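Nucleoside kinase (Methanococcus jannaschii, PDB 2C4E) phosphorylates a broad range of nucleosides, with inosine, guanosine and cytidine preferred and ATP as the best phosphate donor, to give nucleoside monophosphates. Local coordinates at residues Gly219-Thr224 with Lys228-Cys233; Thr9-Thr14 with Pro127-Glu132; Asn195-Asn198 with Asp203-Glu206; Ser275-Ala280 with Thr285-Trp290. All coordinates share one frame; numbering follows the deposited sequence.

Contact 1 of 4, residues Gly219-Thr224 with Lys228-Cys233; sequences GSVIYT and KIEIPC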
loop_
_atom_site.group_PDB
_atom_site.type_symbol
_atom_site.label_atom_id
_atom_site.label_comp_id
_atom_site.label_asym_id
_atom_site.label_seq_id
_atom_site.Cartn_x
_atom_site.Cartn_y
_atom_site.Cartn_z
ATOM N N GLY A 219 -26.677 18.162 5.949
ATOM C CA GLY A 219 -27.581 17.388 6.784
ATOM C C GLY A 219 -28.054 16.095 6.144
ATOM O O GLY A 219 -27.322 15.455 5.406
ATOM N N SER A 220 -29.278 15.699 6.465
ATOM C CA SER A 220 -29.867 14.483 5.923
ATOM C C SER A 220 -31.376 14.638 5.896
ATOM O O SER A 220 -31.930 15.612 6.413
ATOM C CB SER A 220 -29.444 13.266 6.758
ATOM O OG SER A 220 -29.673 13.514 8.136
ATOM N N VAL A 221 -32.034 13.730 5.205
ATOM C CA VAL A 221 -33.488 13.713 5.151
ATOM C C VAL A 221 -33.963 12.280 5.312
ATOM O O VAL A 221 -33.397 11.360 4.725
ATOM C CB VAL A 221 -34.033 14.321 3.839
ATOM C CG1 VAL A 221 -33.436 13.632 2.631
ATOM C CG2 VAL A 221 -35.565 14.273 3.794
ATOM N N ILE A 222 -34.996 12.103 6.132
ATOM C CA ILE A 222 -35.643 10.827 6.310
ATOM C C ILE A 222 -37.013 10.857 5.648
ATOM O O ILE A 222 -37.834 11.718 5.955
ATOM C CB ILE A 222 -35.822 10.540 7.814
ATOM C CG1 ILE A 222 -34.471 10.610 8.536
ATOM C CG2 ILE A 222 -36.504 9.192 7.998
ATOM C CD1 ILE A 222 -34.597 10.800 10.045
ATOM N N TYR A 223 -37.267 9.912 4.752
ATOM C CA TYR A 223 -38.570 9.793 4.112
ATOM C C TYR A 223 -39.250 8.547 4.606
ATOM O O TYR A 223 -38.659 7.476 4.581
ATOM C CB TYR A 223 -38.426 9.664 2.594
ATOM C CG TYR A 223 -37.781 10.836 1.930
ATOM C CD1 TYR A 223 -36.421 10.848 1.641
ATOM C CD2 TYR A 223 -38.539 11.939 1.564
ATOM C CE1 TYR A 223 -35.838 11.933 1.001
ATOM C CE2 TYR A 223 -37.967 13.015 0.927
ATOM C CZ TYR A 223 -36.611 13.012 0.660
ATOM O OH TYR A 223 -36.058 14.105 0.015
ATOM N N THR A 224 -40.483 8.687 5.070
ATOM C CA THR A 224 -41.360 7.544 5.309
ATOM C C THR A 224 -42.643 7.749 4.504
ATOM O O THR A 224 -42.808 8.767 3.835
ATOM C CB THR A 224 -41.683 7.417 6.795
ATOM O OG1 THR A 224 -42.445 8.554 7.225
ATOM C CG2 THR A 224 -40.415 7.489 7.641
ATOM N N LYS A 228 -41.813 13.500 5.624
ATOM C CA LYS A 228 -40.444 13.848 5.239
ATOM C C LYS A 228 -39.829 14.659 6.387
ATOM O O LYS A 228 -40.345 15.727 6.753
ATOM C CB LYS A 228 -40.430 14.662 3.941
ATOM C CG LYS A 228 -39.099 15.333 3.598
ATOM C CD LYS A 228 -39.224 16.175 2.322
ATOM C CE LYS A 228 -37.911 16.858 1.958
ATOM N NZ LYS A 228 -38.063 17.793 0.799
ATOM N N ILE A 229 -38.729 14.160 6.943
ATOM C CA ILE A 229 -38.099 14.745 8.120
ATOM C C ILE A 229 -36.733 15.290 7.764
ATOM O O ILE A 229 -35.843 14.547 7.378
ATOM C CB ILE A 229 -37.917 13.689 9.235
ATOM C CG1 ILE A 229 -39.233 12.947 9.497
ATOM C CG2 ILE A 229 -37.365 14.351 10.495
ATOM C CD1 ILE A 229 -39.068 11.737 10.406
ATOM N N GLU A 230 -36.561 16.596 7.935
ATOM C CA GLU A 230 -35.292 17.241 7.658
ATOM C C GLU A 230 -34.427 17.292 8.912
ATOM O O GLU A 230 -34.853 17.797 9.950
ATOM C CB GLU A 230 -35.545 18.648 7.125
ATOM C CG GLU A 230 -36.358 18.634 5.847
ATOM C CD GLU A 230 -35.509 18.893 4.621
ATOM O OE1 GLU A 230 -34.531 18.147 4.432
ATOM O OE2 GLU A 230 -35.814 19.839 3.864
ATOM N N ILE A 231 -33.212 16.773 8.795
ATOM C CA ILE A 231 -32.265 16.696 9.896
ATOM C C ILE A 231 -31.108 17.617 9.567
ATOM O O ILE A 231 -30.484 17.448 8.527
ATOM C CB ILE A 231 -31.720 15.251 10.042
ATOM C CG1 ILE A 231 -32.857 14.231 10.109
ATOM C CG2 ILE A 231 -30.806 15.153 11.254
ATOM C CD1 ILE A 231 -33.751 14.362 11.341
ATOM N N PRO A 232 -30.809 18.597 10.419
ATOM C CA PRO A 232 -29.674 19.473 10.142
ATOM C C PRO A 232 -28.350 18.766 10.385
ATOM O O PRO A 232 -28.285 17.720 11.054
ATOM C CB PRO A 232 -29.862 20.644 11.125
ATOM C CG PRO A 232 -31.155 20.393 11.837
ATOM C CD PRO A 232 -31.486 18.967 11.675
ATOM N N CYS A 233 -27.308 19.319 9.785
ATOM C CA CYS A 233 -25.947 18.959 10.117
ATOM C C CYS A 233 -25.633 19.564 11.482
ATOM O O CYS A 233 -26.074 20.672 11.780
ATOM C CB CYS A 233 -25.000 19.519 9.060
ATOM S SG CYS A 233 -23.289 18.993 9.259
HETATM O O HOH W 1 -27.895 15.187 9.309
#

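Contact 2 of 4, residues Thr9-Thr14 with Pro127-Glu132; sequences TCVGHT and PNFNTE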
loop_
_atom_site.group_PDB
_atom_site.type_symbol
_atom_site.label_atom_id
_atom_site.label_comp_id
_atom_site.label_asym_id
_atom_site.label_seq_id
_atom_site.Cartn_x
_atom_site.Cartn_y
_atom_site.Cartn_z
ATOM N N THR A 9 -26.511 -6.638 14.414
ATOM C CA THR A 9 -25.505 -7.356 13.654
ATOM C C THR A 9 -25.038 -6.458 12.522
ATOM O O THR A 9 -25.859 -5.881 11.822
ATOM C CB THR A 9 -26.116 -8.619 13.032
ATOM O OG1 THR A 9 -26.640 -9.483 14.056
ATOM C CG2 THR A 9 -25.035 -9.436 12.327
ATOM N N CYS A 10 -23.731 -6.278 12.386
ATOM C CA CYS A 10 -23.156 -5.561 11.260
ATOM C C CYS A 10 -22.419 -6.533 10.373
ATOM O O CYS A 10 -21.565 -7.265 10.852
ATOM C CB CYS A 10 -22.168 -4.515 11.737
ATOM S SG CYS A 10 -22.963 -3.218 12.704
ATOM N N VAL A 11 -22.763 -6.529 9.090
ATOM C CA VAL A 11 -22.234 -7.455 8.115
ATOM C C VAL A 11 -21.435 -6.647 7.102
ATOM O O VAL A 11 -21.881 -5.607 6.598
ATOM C CB VAL A 11 -23.373 -8.199 7.369
ATOM C CG1 VAL A 11 -22.817 -9.088 6.278
ATOM C CG2 VAL A 11 -24.232 -9.000 8.343
ATOM N N GLY A 12 -20.234 -7.105 6.821
ATOM C CA GLY A 12 -19.428 -6.493 5.789
ATOM C C GLY A 12 -17.983 -6.345 6.218
ATOM O O GLY A 12 -17.492 -7.050 7.098
ATOM N N HIS A 13 -17.316 -5.390 5.606
ATOM C CA HIS A 13 -15.876 -5.251 5.772
ATOM C C HIS A 13 -15.434 -4.889 7.179
ATOM O O HIS A 13 -15.939 -3.947 7.784
ATOM C CB HIS A 13 -15.356 -4.197 4.811
ATOM C CG HIS A 13 -15.383 -4.630 3.382
ATOM N ND1 HIS A 13 -14.977 -5.884 2.976
ATOM C CD2 HIS A 13 -15.742 -3.967 2.259
ATOM C CE1 HIS A 13 -15.104 -5.979 1.663
ATOM N NE2 HIS A 13 -15.569 -4.831 1.205
ATOM N N THR A 14 -14.460 -5.662 7.651
ATOM C CA THR A 14 -13.538 -5.273 8.686
ATOM C C THR A 14 -12.165 -5.144 8.020
ATOM O O THR A 14 -11.678 -6.091 7.418
ATOM C CB THR A 14 -13.536 -6.342 9.785
ATOM O OG1 THR A 14 -14.798 -6.320 10.472
ATOM C CG2 THR A 14 -12.505 -6.021 10.841
ATOM N N PRO A 127 -25.629 -17.075 8.729
ATOM C CA PRO A 127 -26.326 -17.800 9.790
ATOM C C PRO A 127 -27.676 -17.164 10.033
ATOM O O PRO A 127 -27.949 -16.102 9.476
ATOM C CB PRO A 127 -25.414 -17.589 10.998
ATOM C CG PRO A 127 -24.825 -16.268 10.779
ATOM C CD PRO A 127 -24.655 -16.120 9.280
ATOM N N ASN A 128 -28.518 -17.807 10.841
ATOM C CA ASN A 128 -29.664 -17.118 11.393
ATOM C C ASN A 128 -29.146 -16.009 12.319
ATOM O O ASN A 128 -28.123 -16.160 12.997
ATOM C CB ASN A 128 -30.600 -18.073 12.139
ATOM C CG ASN A 128 -31.309 -19.047 11.204
ATOM O OD1 ASN A 128 -31.113 -20.263 11.288
ATOM N ND2 ASN A 128 -32.128 -18.511 10.295
ATOM N N PHE A 129 -29.832 -14.881 12.292
ATOM C CA PHE A 129 -29.524 -13.754 13.133
ATOM C C PHE A 129 -30.605 -13.658 14.183
ATOM O O PHE A 129 -31.788 -13.828 13.877
ATOM C CB PHE A 129 -29.520 -12.476 12.287
ATOM C CG PHE A 129 -28.512 -12.490 11.163
ATOM C CD1 PHE A 129 -27.176 -12.334 11.433
ATOM C CD2 PHE A 129 -28.906 -12.668 9.850
ATOM C CE1 PHE A 129 -26.245 -12.336 10.410
ATOM C CE2 PHE A 129 -27.960 -12.676 8.838
ATOM C CZ PHE A 129 -26.643 -12.495 9.136
ATOM N N ASN A 130 -30.209 -13.393 15.422
ATOM C CA ASN A 130 -31.160 -13.246 16.503
ATOM C C ASN A 130 -31.233 -11.823 17.015
ATOM O O ASN A 130 -31.768 -11.576 18.100
ATOM C CB ASN A 130 -30.787 -14.199 17.655
ATOM C CG ASN A 130 -30.835 -15.653 17.242
ATOM O OD1 ASN A 130 -29.976 -16.460 17.647
ATOM N ND2 ASN A 130 -31.846 -16.016 16.450
ATOM N N THR A 131 -30.719 -10.890 16.223
ATOM C CA THR A 131 -30.664 -9.485 16.597
ATOM C C THR A 131 -31.877 -8.690 16.110
ATOM O O THR A 131 -32.585 -9.104 15.208
ATOM C CB THR A 131 -29.385 -8.863 16.013
ATOM O OG1 THR A 131 -29.228 -9.272 14.642
ATOM C CG2 THR A 131 -28.160 -9.399 16.739
ATOM N N GLU A 132 -32.107 -7.531 16.715
ATOM C CA GLU A 132 -33.209 -6.670 16.293
ATOM C C GLU A 132 -32.992 -6.099 14.902
ATOM O O GLU A 132 -33.947 -5.941 14.165
ATOM C CB GLU A 132 -33.423 -5.534 17.280
ATOM C CG GLU A 132 -34.231 -6.005 18.477
ATOM C CD GLU A 132 -34.348 -5.002 19.590
ATOM O OE1 GLU A 132 -34.192 -3.789 19.339
ATOM O OE2 GLU A 132 -34.637 -5.460 20.720
#

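Contact 3 of 4, residues Asn195-Asn198 with Asp203-Glu206; sequences NLLN and DYLE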
loop_
_atom_site.group_PDB
_atom_site.type_symbol
_atom_site.label_atom_id
_atom_site.label_comp_id
_atom_site.label_asym_id
_atom_site.label_seq_id
_atom_site.Cartn_x
_atom_site.Cartn_y
_atom_site.Cartn_z
ATOM N N ASN A 195 -31.949 6.886 -10.892
ATOM C CA ASN A 195 -31.862 6.871 -12.351
ATOM C C ASN A 195 -31.835 5.428 -12.866
ATOM O O ASN A 195 -32.527 5.087 -13.823
ATOM C CB ASN A 195 -30.621 7.666 -12.813
ATOM C CG ASN A 195 -30.533 7.814 -14.329
ATOM O OD1 ASN A 195 -29.564 7.370 -14.949
ATOM N ND2 ASN A 195 -31.520 8.470 -14.927
ATOM N N LEU A 196 -31.078 4.560 -12.203
ATOM C CA LEU A 196 -30.999 3.160 -12.619
ATOM C C LEU A 196 -32.347 2.438 -12.486
ATOM O O LEU A 196 -32.752 1.703 -13.391
ATOM C CB LEU A 196 -29.917 2.425 -11.836
ATOM C CG LEU A 196 -29.703 0.941 -12.161
ATOM C CD1 LEU A 196 -29.180 0.738 -13.573
ATOM C CD2 LEU A 196 -28.766 0.318 -11.130
ATOM N N LEU A 197 -33.045 2.671 -11.374
ATOM C CA LEU A 197 -34.313 1.997 -11.076
ATOM C C LEU A 197 -35.549 2.669 -11.711
ATOM O O LEU A 197 -36.636 2.088 -11.706
ATOM C CB LEU A 197 -34.513 1.926 -9.556
ATOM C CG LEU A 197 -33.477 1.145 -8.747
ATOM C CD1 LEU A 197 -33.516 1.524 -7.270
ATOM C CD2 LEU A 197 -33.696 -0.348 -8.891
ATOM N N ASN A 198 -35.373 3.869 -12.271
ATOM C CA ASN A 198 -36.472 4.794 -12.595
ATOM C C ASN A 198 -37.410 4.942 -11.395
ATOM O O ASN A 198 -38.632 4.887 -11.524
ATOM C CB ASN A 198 -37.235 4.405 -13.880
ATOM C CG ASN A 198 -38.221 5.491 -14.340
ATOM O OD1 ASN A 198 -37.970 6.695 -14.205
ATOM N ND2 ASN A 198 -39.353 5.062 -14.890
ATOM N N ASP A 203 -41.692 5.347 -4.948
ATOM C CA ASP A 203 -41.329 3.979 -5.337
ATOM C C ASP A 203 -40.463 3.268 -4.303
ATOM O O ASP A 203 -40.657 2.087 -4.063
ATOM C CB ASP A 203 -40.634 3.947 -6.690
ATOM C CG ASP A 203 -41.492 4.529 -7.788
ATOM O OD1 ASP A 203 -42.507 3.896 -8.157
ATOM O OD2 ASP A 203 -41.247 5.625 -8.330
ATOM N N TYR A 204 -39.484 3.963 -3.726
ATOM C CA TYR A 204 -38.733 3.384 -2.614
ATOM C C TYR A 204 -39.653 3.056 -1.470
ATOM O O TYR A 204 -39.513 2.003 -0.837
ATOM C CB TYR A 204 -37.668 4.332 -2.097
ATOM C CG TYR A 204 -36.523 4.519 -3.037
ATOM C CD1 TYR A 204 -36.478 5.618 -3.889
ATOM C CD2 TYR A 204 -35.469 3.621 -3.069
ATOM C CE1 TYR A 204 -35.421 5.807 -4.756
ATOM C CE2 TYR A 204 -34.402 3.801 -3.923
ATOM C CZ TYR A 204 -34.382 4.900 -4.772
ATOM O OH TYR A 204 -33.315 5.100 -5.622
ATOM N N LEU A 205 -40.579 3.956 -1.178
ATOM C CA LEU A 205 -41.402 3.805 0.022
ATOM C C LEU A 205 -42.474 2.723 -0.113
ATOM O O LEU A 205 -43.082 2.342 0.879
ATOM C CB LEU A 205 -42.040 5.139 0.408
ATOM C CG LEU A 205 -41.042 6.211 0.857
ATOM C CD1 LEU A 205 -41.751 7.551 0.980
ATOM C CD2 LEU A 205 -40.394 5.830 2.155
ATOM N N GLU A 206 -42.717 2.238 -1.331
ATOM C CA GLU A 206 -43.547 1.045 -1.507
ATOM C C GLU A 206 -42.785 -0.206 -1.055
ATOM O O GLU A 206 -43.382 -1.240 -0.813
ATOM C CB GLU A 206 -44.000 0.886 -2.961
ATOM C CG GLU A 206 -45.089 1.872 -3.355
ATOM C CD GLU A 206 -45.471 1.789 -4.826
ATOM O OE1 GLU A 206 -45.193 0.750 -5.466
ATOM O OE2 GLU A 206 -46.054 2.758 -5.352
#

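Contact 4 of 4, residues Ser275-Ala280 with Thr285-Trp290; sequences SFVVEA and TNLPTW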
loop_
_atom_site.group_PDB
_atom_site.type_symbol
_atom_site.label_atom_id
_atom_site.label_comp_id
_atom_site.label_asym_id
_atom_site.label_seq_id
_atom_site.Cartn_x
_atom_site.Cartn_y
_atom_site.Cartn_z
ATOM N N SER A 275 -20.661 14.220 13.923
ATOM C CA SER A 275 -19.942 15.451 14.235
ATOM C C SER A 275 -18.714 15.204 15.114
ATOM O O SER A 275 -17.787 16.008 15.104
ATOM C CB SER A 275 -20.876 16.478 14.891
ATOM O OG SER A 275 -21.130 16.175 16.255
ATOM N N PHE A 276 -18.708 14.106 15.876
ATOM C CA PHE A 276 -17.540 13.738 16.686
ATOM C C PHE A 276 -16.452 13.049 15.871
ATOM O O PHE A 276 -15.260 13.304 16.060
ATOM C CB PHE A 276 -17.932 12.803 17.828
ATOM C CG PHE A 276 -18.518 13.496 19.003
ATOM C CD1 PHE A 276 -19.896 13.543 19.181
ATOM C CD2 PHE A 276 -17.704 14.094 19.946
ATOM C CE1 PHE A 276 -20.437 14.193 20.272
ATOM C CE2 PHE A 276 -18.246 14.739 21.036
ATOM C CZ PHE A 276 -19.618 14.785 21.199
ATOM N N VAL A 277 -16.863 12.141 14.995
ATOM C CA VAL A 277 -15.902 11.273 14.316
ATOM C C VAL A 277 -15.025 12.065 13.358
ATOM O O VAL A 277 -13.833 11.791 13.228
ATOM C CB VAL A 277 -16.613 10.098 13.599
ATOM C CG1 VAL A 277 -15.610 9.217 12.872
ATOM C CG2 VAL A 277 -17.346 9.291 14.611
ATOM N N VAL A 278 -15.602 13.072 12.715
ATOM C CA VAL A 278 -14.841 13.934 11.811
ATOM C C VAL A 278 -13.752 14.780 12.483
ATOM O O VAL A 278 -12.961 15.416 11.788
ATOM C CB VAL A 278 -15.759 14.878 10.989
ATOM C CG1 VAL A 278 -16.669 14.081 10.091
ATOM C CG2 VAL A 278 -16.576 15.800 11.897
ATOM N N GLU A 279 -13.694 14.787 13.814
ATOM C CA GLU A 279 -12.723 15.612 14.539
ATOM C C GLU A 279 -11.333 14.983 14.668
ATOM O O GLU A 279 -10.406 15.634 15.161
ATOM C CB GLU A 279 -13.246 15.961 15.934
ATOM C CG GLU A 279 -14.578 16.687 15.920
ATOM C CD GLU A 279 -15.059 17.092 17.299
ATOM O OE1 GLU A 279 -14.438 16.697 18.313
ATOM O OE2 GLU A 279 -16.061 17.826 17.363
ATOM N N ALA A 280 -11.185 13.729 14.239
ATOM C CA ALA A 280 -9.894 13.034 14.308
ATOM C C ALA A 280 -9.688 12.082 13.139
ATOM O O ALA A 280 -10.646 11.681 12.468
ATOM C CB ALA A 280 -9.774 12.273 15.615
ATOM N N THR A 285 -11.534 6.441 15.789
ATOM C CA THR A 285 -10.689 7.055 16.805
ATOM C C THR A 285 -11.438 7.970 17.779
ATOM O O THR A 285 -11.158 7.936 18.969
ATOM C CB THR A 285 -9.507 7.782 16.146
ATOM O OG1 THR A 285 -9.985 8.707 15.163
ATOM C CG2 THR A 285 -8.678 6.803 15.356
ATOM N N ASN A 286 -12.405 8.749 17.287
ATOM C CA ASN A 286 -13.141 9.696 18.130
ATOM C C ASN A 286 -14.627 9.376 18.195
ATOM O O ASN A 286 -15.463 10.282 18.196
ATOM C CB ASN A 286 -12.929 11.144 17.643
ATOM C CG ASN A 286 -13.181 12.184 18.735
ATOM O OD1 ASN A 286 -13.872 13.193 18.511
ATOM N ND2 ASN A 286 -12.620 11.951 19.915
ATOM N N LEU A 287 -14.947 8.086 18.276
ATOM C CA LEU A 287 -16.338 7.667 18.402
ATOM C C LEU A 287 -16.847 8.043 19.789
ATOM O O LEU A 287 -16.197 7.750 20.799
ATOM C CB LEU A 287 -16.490 6.164 18.138
ATOM C CG LEU A 287 -16.396 5.770 16.662
ATOM C CD1 LEU A 287 -16.232 4.268 16.528
ATOM C CD2 LEU A 287 -17.596 6.228 15.856
ATOM N N PRO A 288 -17.982 8.742 19.852
ATOM C CA PRO A 288 -18.489 9.240 21.130
ATOM C C PRO A 288 -19.354 8.244 21.911
ATOM O O PRO A 288 -19.889 7.279 21.354
ATOM C CB PRO A 288 -19.338 10.430 20.699
ATOM C CG PRO A 288 -19.926 9.974 19.399
ATOM C CD PRO A 288 -18.846 9.149 18.725
ATOM N N THR A 289 -19.505 8.520 23.202
ATOM C CA THR A 289 -20.475 7.833 24.039
ATOM C C THR A 289 -21.854 8.437 23.841
ATOM O O THR A 289 -21.991 9.538 23.315
ATOM C CB THR A 289 -20.128 7.969 25.517
ATOM O OG1 THR A 289 -20.125 9.358 25.893
ATOM C CG2 THR A 289 -18.721 7.469 25.814
ATOM N N TRP A 290 -22.859 7.719 24.322
ATOM C CA TRP A 290 -24.243 8.147 24.234
ATOM C C TRP A 290 -24.465 9.490 24.932
ATOM O O TRP A 290 -25.034 10.415 24.361
ATOM C CB TRP A 290 -25.165 7.091 24.849
ATOM C CG TRP A 290 -26.578 7.516 24.753
ATOM C CD1 TRP A 290 -27.342 8.064 25.742
ATOM C CD2 TRP A 290 -27.392 7.492 23.582
ATOM N NE1 TRP A 290 -28.594 8.358 25.259
ATOM C CE2 TRP A 290 -28.650 8.017 23.933
ATOM C CE3 TRP A 290 -27.198 7.040 22.271
ATOM C CZ2 TRP A 290 -29.694 8.130 23.020
ATOM C CZ3 TRP A 290 -28.238 7.155 21.363
ATOM C CH2 TRP A 290 -29.468 7.686 21.740
HETATM O O HOH W 2 -12.376 9.769 14.396
#

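Contact 1 of 4, residues Gly219-Thr224 with Lys228-Cys233
Ser220 and Ile231 pair through both backbone groups, Ser220 N giving to Ile231 O at 3.0 Å and Ile231 N to Ser220 O. Ile222 and Ile229 repeat the doubly bonded pattern, with Ile229 N 2.8 Å from Ile222 O. On the face carrying these four residues the isoleucines make a hydrocarbon patch, CD1 of Ile222 lying 3.8 Å from CG1 of Ile231. On the other face Lys228, its chain extended, runs alongside Tyr223, CD resting 3.7 Å from CE2 of the ring, while CG2 of Val221 sits over one ring face near its rim. Glu230 bends at chi2 (-104°), which brings OE1 toward CB of Val221. Gly219 of the ATP site comes just before the strand, its CA 3.4 Å from Ile231 O, with backbone angles suited to glycine. Farther out, Ser220 OG bonds to Tyr249 OH and to a water that donates to Pro232 O, and helix 263-277 packs on Ile229 and Ile231. Strand 210-214 borders the other side of 220-223, so 228-231 lies at one edge of the eight-stranded sheet. The hairpin thus sets an oily face against a helix, with the exposed Lys228 and Glu230 on the other face, and the Ser220 hydroxyl is satisfied next in sequence to Gly219.

Contact 2 of 4, residues Thr9-Thr14 with Pro127-Glu132
Thr9 and Thr131 bring their hydroxyls together, OG1 to OG1 at 2.7 Å, with the two side chains crossing at about a right angle. The polar part of the contact centres on this pair. Which proton serves it is unsettled, since Ile133 O offers Thr131 OG1 a further, weak hydrogen-bond partner, whereas Thr9 OG1 is also bonded to Glu60 OE2 on the adjoining strand 58-62. Thr9 OG1 is therefore held between a carboxylate and a second hydroxyl inside a buried contact. With chi1 of Thr131 at 45°, its OG1 lies between the backbone N and carbonyl carbon, and its methyl CG2 also comes close to Thr9 OG1, at 3.1 Å.

The apolar part belongs to Phe129. The methyl CG2 of Thr9, set anti to the backbone N by a chi1 of -59°, meets the ring obliquely at CE1, 3.7 Å away. Val11 reaches CZ more loosely through CG2, at 4.3 Å, and packs besides on helix 141-151. One face of the ring carries Pro127 O from its own segment, 3.5 Å above the plane and offset toward the rim. Leu62 of strand 58-62 also touches Phe129.

Strand 7-11 lies between strands 58-62 and 131-136, and the chain entering 131-136 folds its side chains against it, in the parallel part of the mixed central sheet of the ribokinase fold.

Contact 3 of 4, residues Asn195-Asn198 with Asp203-Glu206
Leu197 and Tyr204 meet where helix 187-197 gives way, through a short turn, to the brief helix 201-205, a corner between two successive helices at the edge of the ribokinase fold. The two side chains cross at about a right angle. One branch of the leucine does the touching: methyl CD1 comes to the phenol end of the tyrosine, 3.9 Å from OH and 4.1 Å from CE2, in an oblique approach to the ring. Both residues have CG anti to the carbonyl carbon (chi1 -62° for Leu197, -70° for Tyr204), and the tyrosine thereby extends its ring back toward the end of the first helix although its CB bond does not aim there.

The buried tyrosine is positioned by a wider aromatic and aliphatic setting. Phe199, from the turn, meets its ring edge-to-face, and Phe190 of helix 187-197 brings its own ring against it as well. Ile177 of helix 170-178 touches both Tyr204 and Leu197, joining the corner to the neighbouring helix, while strand 182-186 supplies Leu183 and Met185. The phenol oxygen is satisfied by a hydrogen bond with Ser194 OG, which ties the phenol end back to helix 187-197.

On the solvent-facing side, just past the helix, Asn198 leaves helical geometry with positive phi (49°). Asp203 CB points toward this end, but its carboxylate is engaged by the turn, OD2 accepting from Glu200 N. That leaves OD2 4.2 Å from the carbonyl oxygen Asn198 O.

Contact 4 of 4, residues Ser275-Ala280 with Thr285-Trp290
Pro288 lies over one face of Phe276: CB of the proline sits 3.8 Å from the centroid of the phenyl ring and 23° off the normal, a CH-pi contact. The nearest atoms are CD1 of Phe276 and CB of Pro288, at 3.5 Å. A chi1 of -80° puts CG beside the backbone N and presents a ring face to the proline, and Arg296 adds a cation-pi partner from helix 290-299. Phe276 O lies close to the side-chain amide of Asn286, but the modelled orientation of that amide is doubtful.

Val277 follows, its CG2 pressed against CD2 of Leu287 at 3.3 Å, tighter than usual for two carbons; the side chains lie side by side and point the same way. Leu287 also packs on Val50 and Lys54 of helix 44-54, near the substrate-binding Asn47. A water donates to Thr285 OG1, which also bonds to Lys281 O, and accepts from Asn286 N at 3.1 Å, with Val277 O also within its reach.

Val277 to Ala280 form a type I beta turn, after which the chain doubles back along helix 263-277 before entering helix 290-299, for which Thr289 is the N-cap. Within that turn Glu279 sends OE2 to a salt bridge with Arg296 and to Gly237 N. Ala280 closes the segment with its methyl CB 3.6 Å from Thr285 OG1 and 3.9 Å from Asn286 CB.

How the contacts relate
Along the chain the contacts run in the order 2, 3, 1, 4 within a single PfkB-type kinase fold, each closing before the next opens. Contacts 1 and 2 share the eight-stranded sheet, with centres 26 Å apart: contact 2 involves strands 7-11 and 131-136 near one end, contact 1 the hairpin at the other. Contact 3, 18 Å from contact 1 between centres, touches it through Leu205, whose CD1 is 3.3 Å from Thr224 O. Contact 4 lies across the chain's centre from contact 3, yet helix 263-277 links it to contact 1 by packing on the hairpin. Contact 1 includes part of the ATP site, while in contact 4 the Leu287 side chain comes within about 6 Å of that of substrate-binding Asn47.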